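Local coordinates for Nadp(h)-dependent ketose reductase (Bemisia argentifolii, PDB 1E3J), which probably reduces fructose to sorbitol with NADP(H), as a zinc-containing member of the alcohol dehydrogenase family, at residues T261-T266 with C285-D290; V172-A177 with I245-N250; P153-V158 with N299-A304; L113-T118 with F295-D300; A89-V94 with A133-K138. All coordinates share one frame; numbering follows the deposited sequence. Where two conformers were deposited one is given.

Interaction 1. Residues T261-T266 with C285-D290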
# COMPACT_ATOMS: atom_id res chain seq x y z
N THR A 261 -7.44 -10.88 18.77
CA THR A 261 -7.39 -9.95 17.64
C THR A 261 -8.48 -10.21 16.60
O THR A 261 -8.77 -11.36 16.27
CB THR A 261 -6.02 -9.98 16.94
OG1 THR A 261 -5.00 -9.56 17.87
CG2 THR A 261 -6.01 -9.01 15.75
N ARG A 262 -9.09 -9.14 16.10
CA ARG A 262 -10.12 -9.26 15.08
C ARG A 262 -9.61 -9.88 13.77
O ARG A 262 -8.47 -9.65 13.35
CB ARG A 262 -10.71 -7.88 14.75
CG ARG A 262 -11.92 -7.91 13.80
CD ARG A 262 -12.29 -6.49 13.29
NE ARG A 262 -12.48 -5.55 14.39
CZ ARG A 262 -12.45 -4.21 14.29
NH1 ARG A 262 -12.23 -3.62 13.11
NH2 ARG A 262 -12.68 -3.46 15.37
N THR A 263 -10.46 -10.65 13.12
CA THR A 263 -10.15 -11.27 11.84
C THR A 263 -9.62 -10.19 10.91
O THR A 263 -10.15 -9.08 10.85
CB THR A 263 -11.45 -11.92 11.25
OG1 THR A 263 -11.88 -12.96 12.13
CG2 THR A 263 -11.21 -12.53 9.89
N GLY A 264 -8.55 -10.52 10.21
CA GLY A 264 -7.94 -9.58 9.27
C GLY A 264 -7.13 -8.50 9.94
O GLY A 264 -6.60 -7.64 9.27
N GLY A 265 -7.04 -8.55 11.27
CA GLY A 265 -6.32 -7.53 12.02
C GLY A 265 -4.87 -7.91 12.13
O GLY A 265 -4.41 -8.84 11.44
N THR A 266 -4.15 -7.22 13.02
CA THR A 266 -2.74 -7.43 13.17
C THR A 266 -2.23 -7.48 14.60
O THR A 266 -2.75 -6.79 15.49
CB THR A 266 -1.99 -6.28 12.44
OG1 THR A 266 -2.56 -6.09 11.15
CG2 THR A 266 -0.51 -6.60 12.30
N CYS A 285 -3.85 -18.11 11.26
CA CYS A 285 -4.05 -18.41 9.85
C CYS A 285 -5.55 -18.53 9.52
O CYS A 285 -6.02 -17.94 8.54
CB CYS A 285 -3.29 -19.69 9.48
SG CYS A 285 -3.25 -20.03 7.69
N ALA A 286 -6.28 -19.26 10.35
CA ALA A 286 -7.72 -19.47 10.16
C ALA A 286 -8.52 -18.16 10.06
O ALA A 286 -9.66 -18.19 9.60
CB ALA A 286 -8.27 -20.34 11.31
N ARG A 287 -7.94 -17.03 10.47
CA ARG A 287 -8.64 -15.73 10.41
C ARG A 287 -7.74 -14.61 9.81
O ARG A 287 -7.97 -13.41 10.00
CB ARG A 287 -9.14 -15.39 11.82
CG ARG A 287 -9.98 -16.57 12.42
CD ARG A 287 -10.78 -16.24 13.68
NE ARG A 287 -9.94 -15.90 14.82
CZ ARG A 287 -9.73 -14.65 15.24
NH1 ARG A 287 -10.32 -13.65 14.60
NH2 ARG A 287 -8.93 -14.41 16.27
N GLU A 288 -6.73 -15.03 9.07
CA GLU A 288 -5.78 -14.11 8.46
C GLU A 288 -5.31 -13.01 9.38
O GLU A 288 -5.38 -11.83 9.02
CB GLU A 288 -6.31 -13.48 7.15
CG GLU A 288 -6.25 -14.40 5.95
CD GLU A 288 -6.34 -13.67 4.60
OE1 GLU A 288 -6.48 -12.42 4.58
OE2 GLU A 288 -6.27 -14.35 3.54
N ILE A 289 -4.87 -13.36 10.58
CA ILE A 289 -4.30 -12.36 11.49
C ILE A 289 -2.84 -12.29 11.01
O ILE A 289 -2.21 -13.33 10.81
CB ILE A 289 -4.20 -12.86 12.95
CG1 ILE A 289 -5.58 -13.27 13.49
CG2 ILE A 289 -3.51 -11.81 13.82
CD1 ILE A 289 -6.53 -12.14 13.74
N ASP A 290 -2.32 -11.09 10.79
CA ASP A 290 -0.94 -10.96 10.42
C ASP A 290 -0.15 -10.70 11.70
O ASP A 290 -0.65 -10.06 12.63
CB ASP A 290 -0.74 -9.80 9.46
CG ASP A 290 -1.37 -10.04 8.07
OD1 ASP A 290 -1.64 -11.21 7.69
OD2 ASP A 290 -1.60 -9.05 7.35

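Interaction 2. Residues V172-A177 with I245-N250. With PO4 (phosphate ion), chain D.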
# COMPACT_ATOMS: atom_id res chain seq x y z
N VAL A 172 -7.29 -0.47 19.34
CA VAL A 172 -6.00 -1.01 19.67
C VAL A 172 -5.96 -1.56 21.08
O VAL A 172 -6.40 -0.90 22.03
CB VAL A 172 -4.87 0.09 19.62
CG1 VAL A 172 -3.54 -0.53 20.00
CG2 VAL A 172 -4.77 0.75 18.19
N LEU A 173 -5.41 -2.75 21.20
CA LEU A 173 -5.25 -3.38 22.49
C LEU A 173 -3.75 -3.40 22.78
O LEU A 173 -2.96 -4.02 22.06
CB LEU A 173 -5.76 -4.82 22.46
CG LEU A 173 -5.23 -5.66 23.63
CD1 LEU A 173 -5.81 -5.15 24.94
CD2 LEU A 173 -5.59 -7.10 23.42
N VAL A 174 -3.34 -2.74 23.83
CA VAL A 174 -1.94 -2.77 24.19
C VAL A 174 -1.79 -3.70 25.38
O VAL A 174 -2.39 -3.46 26.45
CB VAL A 174 -1.45 -1.40 24.59
CG1 VAL A 174 -0.01 -1.48 24.98
CG2 VAL A 174 -1.72 -0.42 23.46
N ILE A 175 -1.04 -4.78 25.21
CA ILE A 175 -0.79 -5.70 26.30
C ILE A 175 0.50 -5.30 27.03
O ILE A 175 1.59 -5.30 26.46
CB ILE A 175 -0.66 -7.12 25.77
CG1 ILE A 175 -1.95 -7.49 25.04
CG2 ILE A 175 -0.36 -8.07 26.93
CD1 ILE A 175 -1.87 -8.77 24.21
N GLY A 176 0.35 -4.91 28.30
CA GLY A 176 1.48 -4.47 29.10
C GLY A 176 1.45 -2.96 29.33
O GLY A 176 1.00 -2.20 28.47
N ALA A 177 1.90 -2.51 30.49
CA ALA A 177 1.91 -1.10 30.79
C ALA A 177 3.27 -0.63 31.29
O ALA A 177 3.35 0.31 32.06
CB ALA A 177 0.83 -0.75 31.81
N ILE A 245 -0.99 -4.82 20.23
CA ILE A 245 0.41 -4.56 20.37
C ILE A 245 0.91 -5.27 21.59
O ILE A 245 0.61 -4.89 22.70
CB ILE A 245 0.68 -3.04 20.50
CG1 ILE A 245 0.01 -2.31 19.34
CG2 ILE A 245 2.21 -2.75 20.48
CD1 ILE A 245 0.28 -0.84 19.31
N ASP A 246 1.64 -6.35 21.39
CA ASP A 246 2.19 -7.07 22.51
C ASP A 246 3.50 -6.42 22.93
O ASP A 246 4.44 -6.32 22.12
CB ASP A 246 2.50 -8.52 22.20
CG ASP A 246 3.32 -9.18 23.33
OD1 ASP A 246 2.83 -9.08 24.49
OD2 ASP A 246 4.44 -9.73 23.09
N CYS A 247 3.56 -5.99 24.18
CA CYS A 247 4.78 -5.37 24.66
C CYS A 247 5.44 -6.23 25.71
O CYS A 247 6.36 -5.79 26.39
CB CYS A 247 4.46 -4.01 25.26
SG CYS A 247 3.71 -2.92 24.06
N SER A 248 5.00 -7.48 25.82
CA SER A 248 5.55 -8.36 26.85
C SER A 248 6.48 -9.48 26.38
O SER A 248 7.28 -9.97 27.16
CB SER A 248 4.41 -8.98 27.66
OG SER A 248 3.88 -10.08 26.94
N GLY A 249 6.35 -9.93 25.14
CA GLY A 249 7.21 -11.01 24.67
C GLY A 249 6.81 -12.36 25.26
O GLY A 249 7.28 -13.41 24.81
N ASN A 250 5.93 -12.32 26.25
CA ASN A 250 5.46 -13.53 26.91
C ASN A 250 4.51 -14.35 26.02
O ASN A 250 3.53 -13.83 25.48
CB ASN A 250 4.74 -13.16 28.20
CG ASN A 250 4.23 -14.39 28.92
OD1 ASN A 250 4.96 -15.01 29.70
ND2 ASN A 250 2.99 -14.78 28.62
P PO4 D . 2.79 -5.07 33.59
O1 PO4 D . 4.07 -5.60 34.10
O2 PO4 D . 1.94 -4.63 34.73
O3 PO4 D . 3.05 -3.92 32.70
O4 PO4 D . 2.08 -6.15 32.83

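Interaction 3. Residues P153-V158 with N299-A304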
# COMPACT_ATOMS: atom_id res chain seq x y z
N PRO A 153 12.05 6.31 22.84
CA PRO A 153 11.05 5.24 23.04
C PRO A 153 9.66 5.59 22.46
O PRO A 153 8.90 4.70 22.06
CB PRO A 153 11.02 5.04 24.58
CG PRO A 153 11.52 6.37 25.13
CD PRO A 153 12.63 6.75 24.12
N LEU A 154 9.30 6.87 22.43
CA LEU A 154 8.01 7.21 21.82
C LEU A 154 8.02 6.80 20.29
O LEU A 154 7.01 6.32 19.76
CB LEU A 154 7.74 8.70 21.94
CG LEU A 154 6.46 9.20 21.26
CD1 LEU A 154 5.23 8.39 21.77
CD2 LEU A 154 6.27 10.68 21.57
N SER A 155 9.16 6.96 19.62
CA SER A 155 9.30 6.60 18.19
C SER A 155 9.08 5.09 17.98
O SER A 155 8.58 4.67 16.92
CB SER A 155 10.69 7.03 17.69
OG SER A 155 10.70 8.45 17.57
N VAL A 156 9.43 4.28 18.98
CA VAL A 156 9.18 2.85 18.88
C VAL A 156 7.67 2.67 18.85
O VAL A 156 7.14 1.80 18.17
CB VAL A 156 9.67 2.06 20.08
CG1 VAL A 156 9.23 0.61 19.93
CG2 VAL A 156 11.22 2.14 20.22
N GLY A 157 6.95 3.49 19.61
CA GLY A 157 5.51 3.36 19.59
C GLY A 157 4.94 3.89 18.27
O GLY A 157 3.94 3.36 17.76
N VAL A 158 5.54 4.95 17.74
CA VAL A 158 5.05 5.51 16.50
C VAL A 158 5.28 4.45 15.41
O VAL A 158 4.38 4.18 14.59
CB VAL A 158 5.85 6.80 16.13
CG1 VAL A 158 5.55 7.21 14.70
CG2 VAL A 158 5.45 7.93 17.03
N ASN A 299 12.30 6.82 10.19
CA ASN A 299 11.62 8.05 9.84
C ASN A 299 10.45 8.31 10.77
O ASN A 299 9.47 8.96 10.38
CB ASN A 299 11.15 7.98 8.36
CG ASN A 299 12.32 7.72 7.40
OD1 ASN A 299 13.31 8.45 7.39
ND2 ASN A 299 12.22 6.65 6.60
N ASP A 300 10.54 7.81 12.01
CA ASP A 300 9.48 8.03 13.00
C ASP A 300 9.74 9.22 13.94
O ASP A 300 8.81 9.93 14.40
CB ASP A 300 9.27 6.75 13.76
CG ASP A 300 8.81 5.65 12.85
OD1 ASP A 300 7.78 5.90 12.19
OD2 ASP A 300 9.45 4.58 12.77
N TYR A 301 11.01 9.47 14.20
CA TYR A 301 11.35 10.60 15.04
C TYR A 301 10.60 11.91 14.78
O TYR A 301 10.09 12.51 15.71
CB TYR A 301 12.84 10.90 14.96
CG TYR A 301 13.57 10.35 16.13
CD1 TYR A 301 13.85 9.00 16.22
CD2 TYR A 301 14.00 11.20 17.17
CE1 TYR A 301 14.55 8.48 17.31
CE2 TYR A 301 14.69 10.68 18.28
CZ TYR A 301 14.97 9.33 18.34
OH TYR A 301 15.70 8.81 19.40
N PRO A 302 10.52 12.37 13.52
CA PRO A 302 9.81 13.64 13.29
C PRO A 302 8.35 13.62 13.72
O PRO A 302 7.80 14.65 14.13
CB PRO A 302 9.97 13.89 11.76
CG PRO A 302 11.25 13.12 11.42
CD PRO A 302 11.04 11.82 12.25
N ILE A 303 7.72 12.45 13.61
CA ILE A 303 6.33 12.33 14.01
C ILE A 303 6.29 12.36 15.55
O ILE A 303 5.45 13.02 16.16
CB ILE A 303 5.72 10.97 13.56
CG1 ILE A 303 5.89 10.77 12.04
CG2 ILE A 303 4.28 10.90 14.01
CD1 ILE A 303 5.05 11.66 11.15
N ALA A 304 7.21 11.65 16.20
CA ALA A 304 7.19 11.63 17.66
C ALA A 304 7.35 13.05 18.16
O ALA A 304 6.62 13.48 19.05
CB ALA A 304 8.31 10.76 18.21

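Interaction 4. Residues L113-T118 with F295-D300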
# COMPACT_ATOMS: atom_id res chain seq x y z
N LEU A 113 24.22 -1.05 10.12
CA LEU A 113 23.71 -0.00 10.98
C LEU A 113 24.63 0.12 12.22
O LEU A 113 25.10 -0.89 12.76
CB LEU A 113 22.30 -0.37 11.48
CG LEU A 113 21.51 0.62 12.34
CD1 LEU A 113 20.81 1.68 11.50
CD2 LEU A 113 20.46 -0.16 13.07
N THR A 114 24.93 1.34 12.64
CA THR A 114 25.72 1.47 13.87
C THR A 114 24.72 2.02 14.89
O THR A 114 24.24 3.15 14.77
CB THR A 114 26.85 2.49 13.75
OG1 THR A 114 26.28 3.79 13.58
CG2 THR A 114 27.78 2.15 12.57
N PHE A 115 24.37 1.21 15.88
CA PHE A 115 23.42 1.69 16.88
C PHE A 115 24.12 1.98 18.24
O PHE A 115 24.81 1.08 18.79
CB PHE A 115 22.31 0.65 17.05
CG PHE A 115 21.12 1.17 17.77
CD1 PHE A 115 21.08 1.17 19.18
CD2 PHE A 115 20.05 1.71 17.05
CE1 PHE A 115 19.99 1.69 19.86
CE2 PHE A 115 18.96 2.24 17.71
CZ PHE A 115 18.91 2.23 19.13
N CYS A 116 23.98 3.21 18.76
CA CYS A 116 24.59 3.62 20.06
C CYS A 116 24.40 2.59 21.19
O CYS A 116 23.26 2.29 21.56
CB CYS A 116 23.98 4.93 20.58
SG CYS A 116 24.29 6.40 19.58
N ALA A 117 25.51 2.07 21.74
CA ALA A 117 25.47 1.12 22.87
C ALA A 117 25.10 -0.32 22.51
O ALA A 117 24.63 -1.08 23.35
CB ALA A 117 24.53 1.62 23.96
N THR A 118 25.30 -0.66 21.23
CA THR A 118 25.07 -2.01 20.71
C THR A 118 26.50 -2.33 20.30
O THR A 118 27.03 -1.75 19.34
CB THR A 118 24.13 -2.01 19.46
OG1 THR A 118 22.76 -1.95 19.90
CG2 THR A 118 24.31 -3.29 18.63
N PHE A 295 10.95 -3.14 14.63
CA PHE A 295 12.33 -3.07 15.07
C PHE A 295 12.77 -1.62 15.16
O PHE A 295 13.15 -1.00 14.14
CB PHE A 295 13.24 -3.82 14.13
CG PHE A 295 14.65 -3.86 14.60
CD1 PHE A 295 14.96 -4.48 15.82
CD2 PHE A 295 15.66 -3.24 13.86
CE1 PHE A 295 16.26 -4.49 16.30
CE2 PHE A 295 16.97 -3.25 14.31
CZ PHE A 295 17.28 -3.87 15.55
N ARG A 296 12.72 -1.07 16.37
CA ARG A 296 13.11 0.31 16.58
C ARG A 296 12.22 1.27 15.81
O ARG A 296 11.03 1.30 16.04
CB ARG A 296 14.57 0.52 16.20
CG ARG A 296 15.51 -0.37 17.01
CD ARG A 296 16.93 -0.01 16.79
NE ARG A 296 17.85 -0.83 17.57
CZ ARG A 296 18.94 -1.40 17.07
NH1 ARG A 296 19.23 -1.24 15.78
NH2 ARG A 296 19.77 -2.08 17.85
N TYR A 297 12.80 2.03 14.89
CA TYR A 297 12.06 3.04 14.16
C TYR A 297 12.75 3.40 12.83
O TYR A 297 13.96 3.13 12.63
CB TYR A 297 11.94 4.32 15.03
CG TYR A 297 13.13 4.48 15.97
CD1 TYR A 297 14.40 4.78 15.48
CD2 TYR A 297 13.00 4.15 17.34
CE1 TYR A 297 15.54 4.73 16.33
CE2 TYR A 297 14.09 4.10 18.16
CZ TYR A 297 15.35 4.38 17.67
OH TYR A 297 16.42 4.21 18.49
N CYS A 298 11.98 4.05 11.97
CA CYS A 298 12.41 4.43 10.63
C CYS A 298 11.63 5.68 10.23
O CYS A 298 10.41 5.60 9.99
CB CYS A 298 12.05 3.28 9.69
SG CYS A 298 13.02 3.16 8.22
N ASN A 299 12.30 6.82 10.19
CA ASN A 299 11.62 8.05 9.84
C ASN A 299 10.45 8.31 10.77
O ASN A 299 9.47 8.96 10.38
CB ASN A 299 11.15 7.98 8.36
CG ASN A 299 12.32 7.72 7.40
OD1 ASN A 299 13.31 8.45 7.39
ND2 ASN A 299 12.22 6.65 6.60
N ASP A 300 10.54 7.81 12.01
CA ASP A 300 9.48 8.03 13.00
C ASP A 300 9.74 9.22 13.94
O ASP A 300 8.81 9.93 14.40
CB ASP A 300 9.27 6.75 13.76
CG ASP A 300 8.81 5.65 12.85
OD1 ASP A 300 7.78 5.90 12.19
OD2 ASP A 300 9.45 4.58 12.77

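Interaction 5. Residues A89-V94 with A133-K138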
# COMPACT_ATOMS: atom_id res chain seq x y z
N ALA A 89 17.40 16.01 19.73
CA ALA A 89 17.11 14.67 20.19
C ALA A 89 18.02 13.85 19.27
O ALA A 89 18.17 14.18 18.11
CB ALA A 89 15.65 14.35 19.97
N VAL A 90 18.65 12.80 19.79
CA VAL A 90 19.58 11.99 19.04
C VAL A 90 18.94 10.69 18.58
O VAL A 90 18.54 9.87 19.40
CB VAL A 90 20.82 11.65 19.92
CG1 VAL A 90 21.73 10.72 19.19
CG2 VAL A 90 21.62 12.94 20.24
N GLU A 91 18.83 10.49 17.27
CA GLU A 91 18.26 9.24 16.79
C GLU A 91 19.51 8.42 16.75
O GLU A 91 20.42 8.68 15.95
CB GLU A 91 17.62 9.36 15.41
CG GLU A 91 17.09 8.01 14.94
CD GLU A 91 16.38 8.09 13.61
OE1 GLU A 91 16.01 9.21 13.19
OE2 GLU A 91 16.18 7.04 12.99
N PRO A 92 19.59 7.41 17.61
CA PRO A 92 20.77 6.53 17.73
C PRO A 92 21.23 5.60 16.63
O PRO A 92 22.37 5.15 16.67
CB PRO A 92 20.50 5.77 19.05
CG PRO A 92 18.98 5.70 19.09
CD PRO A 92 18.53 7.06 18.59
N GLY A 93 20.38 5.25 15.67
CA GLY A 93 20.85 4.32 14.66
C GLY A 93 21.22 5.05 13.38
O GLY A 93 20.38 5.71 12.78
N VAL A 94 22.49 4.98 13.00
CA VAL A 94 22.95 5.63 11.77
C VAL A 94 23.30 4.52 10.81
O VAL A 94 24.20 3.74 11.06
CB VAL A 94 24.16 6.53 12.04
CG1 VAL A 94 24.60 7.20 10.75
CG2 VAL A 94 23.78 7.59 13.09
N ALA A 133 24.84 14.60 11.76
CA ALA A 133 23.92 15.72 11.84
C ALA A 133 22.53 15.45 11.35
O ALA A 133 21.56 16.01 11.89
CB ALA A 133 24.49 16.90 11.06
N ASP A 134 22.40 14.62 10.33
CA ASP A 134 21.06 14.36 9.82
C ASP A 134 20.25 13.47 10.78
O ASP A 134 19.06 13.22 10.54
CB ASP A 134 21.14 13.72 8.42
CG ASP A 134 21.88 12.43 8.42
OD1 ASP A 134 22.96 12.35 9.04
OD2 ASP A 134 21.40 11.48 7.78
N PHE A 135 20.88 12.96 11.84
CA PHE A 135 20.14 12.14 12.78
C PHE A 135 20.01 12.84 14.12
O PHE A 135 19.85 12.20 15.14
CB PHE A 135 20.77 10.75 12.95
CG PHE A 135 20.46 9.80 11.82
CD1 PHE A 135 21.10 9.94 10.57
CD2 PHE A 135 19.51 8.80 11.97
CE1 PHE A 135 20.78 9.11 9.48
CE2 PHE A 135 19.17 7.94 10.89
CZ PHE A 135 19.81 8.10 9.64
N CYS A 136 20.07 14.16 14.09
CA CYS A 136 19.90 14.95 15.29
C CYS A 136 18.73 15.84 14.91
O CYS A 136 18.86 16.66 14.02
CB CYS A 136 21.13 15.80 15.58
SG CYS A 136 22.58 14.90 16.19
N HIS A 137 17.61 15.70 15.61
CA HIS A 137 16.41 16.46 15.31
C HIS A 137 16.26 17.70 16.20
O HIS A 137 16.09 17.62 17.43
CB HIS A 137 15.22 15.51 15.45
CG HIS A 137 15.39 14.23 14.69
ND1 HIS A 137 14.89 14.05 13.42
CD2 HIS A 137 16.08 13.10 14.99
CE1 HIS A 137 15.27 12.86 12.96
NE2 HIS A 137 15.99 12.27 13.90
N LYS A 138 16.31 18.86 15.57
CA LYS A 138 16.23 20.11 16.28
C LYS A 138 14.94 20.18 17.04
O LYS A 138 13.90 19.81 16.50
CB LYS A 138 16.32 21.29 15.30
CG LYS A 138 16.33 22.67 15.99
CD LYS A 138 16.74 23.76 14.99
CE LYS A 138 16.33 25.18 15.44
NZ LYS A 138 16.98 25.63 16.71

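Interaction 1. Residues T261-T266 with C285-D290
Arg-287 approaches the carbonyl of Thr-261 end-on, giving it two hydrogen bonds, from NH1 to Thr-261 O (3.2 Å) and from NH2 to the same Thr-261 O (3.1 Å). The oxygen lies in the guanidinium plane, and so does Thr-263 OG1, which receives a third bond from Arg-287 NH1 at 3.0 Å. A bend at chi3 (-65°) brings the arginine head to the opposite loop, and its chain crosses the Thr-263 side chain at about a right angle. The other threonine branch, Thr-263 CG2, rests 3.4 Å from Arg-287 O. That carbonyl in turn accepts from Gly-264 N (3.0 Å), in the type II turn that runs from Arg-262 to Gly-265. Further on, Asp-290 N binds Gly-265 O (3.1 Å), where the loops merge into the parallel pairing of Thr-266 with Asp-290. Between these polar groups sits Ile-289, whose CD1 reaches Thr-261 CG2 at 3.8 Å and also approaches the carbonyl oxygens of Thr-261 and Arg-262. Glu-288, at positive phi, ends helix 281-285 with a Schellman motif and sends OE2 to His-159 of the second subunit, while Asp-290 OD2 forms a salt bridge with Arg-163 of that subunit. The contact thus joins the two helix-to-strand loops that lead into the neighbouring parallel strands 266-269 and 290-293 of the Rossmann domain, at a subunit interface. Since Thr-261 directly follows helix 251-260, the arginine supplies N-H groups to a carbonyl at the helix exit, and its positive charge probably suits the negative end of the helix dipole.

Interaction 2. Residues V172-A177 with I245-N250
Ile-245 lays its CD1 methyl against CG1 of Val-172 (3.9 Å), the two side chains crossing at a slant on one face of the parallel sheet of the Rossmann fold. Strands 171-175 and 243-246 are its central neighbours, and they run almost exactly in the same direction. Ile-245 straddles the pairing: its N donates to Leu-173 O (2.8 Å) and its O accepts from Ile-175 N (3.0 Å). Past the strand end the pattern persists for one more bond, Cys-247 N to Ile-175 O. Helix 179-190 covers the face bearing Val-174 and Ile-245 and touches Cys-247 past the strand. Helix 251-260 packs on Asp-246, on the other face, where CG2 of Ile-175 comes 4.1 Å from Asp-246 OD1. With CG anti to the backbone N (chi1 169°), the Asp-246 carboxylate turns along its own chain and gathers the next residues: OD1 takes Ser-248 N from above its plane and Ser-248 OG on the syn side, and OD2 takes Gly-249 N. Gly-176 begins a pattern consistent with the Rossmann GxGxxG turn. At this turn a phosphate ion, held also by Arg-200 N, Ser-201 N and Arg-204 NH2, receives a hydrogen bond of 2.9 Å from Ala-177 N to its O3.

Interaction 3. Residues P153-V158 with N299-A304
The ring of Tyr-301 has Ser-155 OG over one face, 3.5 Å above the plane and displaced toward the rim on the CD1 side. Its opposite face stacks on the ring of His-137, and Tyr-297 meets it edge-to-face. The serine oxygen is turned back to its own helix, bonding Leu-151 O one turn earlier; OG lies beside the backbone N (chi1 -72°), an orientation that also sets it 3.4 Å from Ala-304 CB. The second flat group, the carboxylate of Asp-300, slides past Val-158 in the opposite direction, with OD1 3.6 Å from Val-158 CG1. Its charge is met outside the contact: OD1 forms a salt bridge with Arg-162, and OD2 accepts from Cys-298 N. Here the N-terminal part of helix 301-309 packs against the first half of helix 151-164. The latter helix carries Glu-152, a ligand of the active-site zinc seen in this protein though not bound to the metal in this chain, and Tyr-301 packs directly on it. The remaining contacts are apolar. Ala-304 places CB 3.9 Å from Leu-154 CG and 4.2 Å from Val-158 CG2. The other methyl of the valine, Val-158 CG1, lies 3.9 Å from CB of Ile-303, whose end leads away; Ile-303 also packs on Tyr-191 and on Leu-168 of the fourth subunit.

Interaction 4. Residues L113-T118 with F295-D300
Arg-296 spreads its guanidinium flat on the ring of Phe-115, the planes 12° apart and the centres 3.5 Å from each other. This is a stacked cation-pi pair: Arg-296 CZ lies 3.6 Å from the ring centroid, 23° off the normal, and NE is displaced toward the rim. The opposite guanidinium face is covered by CZ of Phe-295, 3.2 Å above the plane, so that the charge is sandwiched between two aromatic residues. An extended chain from CG to NE (chi3 179°) carries the head across to the ring. At the guanidinium edge, Arg-296 NH1 approaches CD2 of Leu-113, while Thr-118 OG1 stands 3.6 Å from Arg-296 NH2 without bonding to it. Phe-115 is met a second time, at its own edge, where the hydroxyl of Tyr-297 lies near the ring plane, 3.2 Å from Phe-115 CZ. That hydroxyl is hydrogen-bonded to Glu-152 OE2, which ties Tyr-297 to helix 151-164. Further out, the type II turn from Phe-115 to Thr-118 closes with Thr-118 N on Phe-115 O, and Phe-115 is the last residue of the short strand 114-115. On the other segment, Phe-295 N is held by Glu-288 of the second subunit. The Phe-115 ring also meets His-66, a ligand of the first zinc, and Leu-113 touches the four-cysteine site of the second. The aromatic cluster therefore borders the active-site zinc where the GroES-like and Rossmann domains meet, the setting of the interdomain cleft in zinc-containing alcohol dehydrogenases.

Interaction 5. Residues A89-V94 with A133-K138
Backbone hydrogen bonds join Ala-89 to His-137 in both directions, Ala-89 N to His-137 O at 3.1 Å and His-137 N to Ala-89 O at 3.0 Å, as an antiparallel hydrogen-bonded pair. Val-90 and Cys-136 follow as a non-hydrogen-bonded pair, and Glu-91 N then reaches Phe-135 O (2.9 Å). One side-chain bond is added to these: His-137 NE2 donates to Glu-91 OE1 at 3.1 Å, using the anti lone pair of the oxygen. Carboxylate and imidazole planes are only 18° apart, and the glutamate, with CG anti to the backbone N (chi1 178°) and an extended chain, reaches the imidazole edge, the two side chains crossing at a slant. Its other oxygen, OE2, is held by Tyr-107 OH, so both carboxylate oxygens are engaged in a buried place. This pairing of strands 87-90 and 136-138 belongs to the curled sheet of the GroES-like domain, and on the face of Val-90 and Cys-136 both side chains lean on strands 30-40 and 128-132. Packing centres on Phe-135. Glu-91 comes to the ring edge, CD 3.6 Å from Phe-135 CD2, the carboxylate tilted 65° to the ring; Gly-93 O lies 3.2 Å from Phe-135 CE2; and CG2 of Val-94 covers one face, 4.2 Å from Phe-135 CG. Beyond the segments, Tyr-107 meets the Phe-135 ring edge-to-face, and Lys-103 of the third subunit makes a cation-pi contact with it.

Overall arrangement
From the N terminus, interaction 5 closes first, joining 89-94 to 133-138 within the GroES-like domain. Inside its loop, 113-118 opens interaction 4, which crosses it and ends far along the chain at 295-300. Interaction 3 starts next, at 153-158, and closes on the same stretch as interaction 4, sharing Asn-299 and Asp-300. Both large loops enclose the Rossmann strands, where interaction 2 and then interaction 1 close in series, their centres about 17 Å apart. Interactions 3, 4 and 5 touch one another: Tyr-301 packs on Glu-91, Tyr-297 on Ser-155, and strand 114-115 pairs with 93-94 inside the GroES-like domain, while the Tyr-301 and Tyr-297 contacts link that domain to the helices beside the active-site zinc.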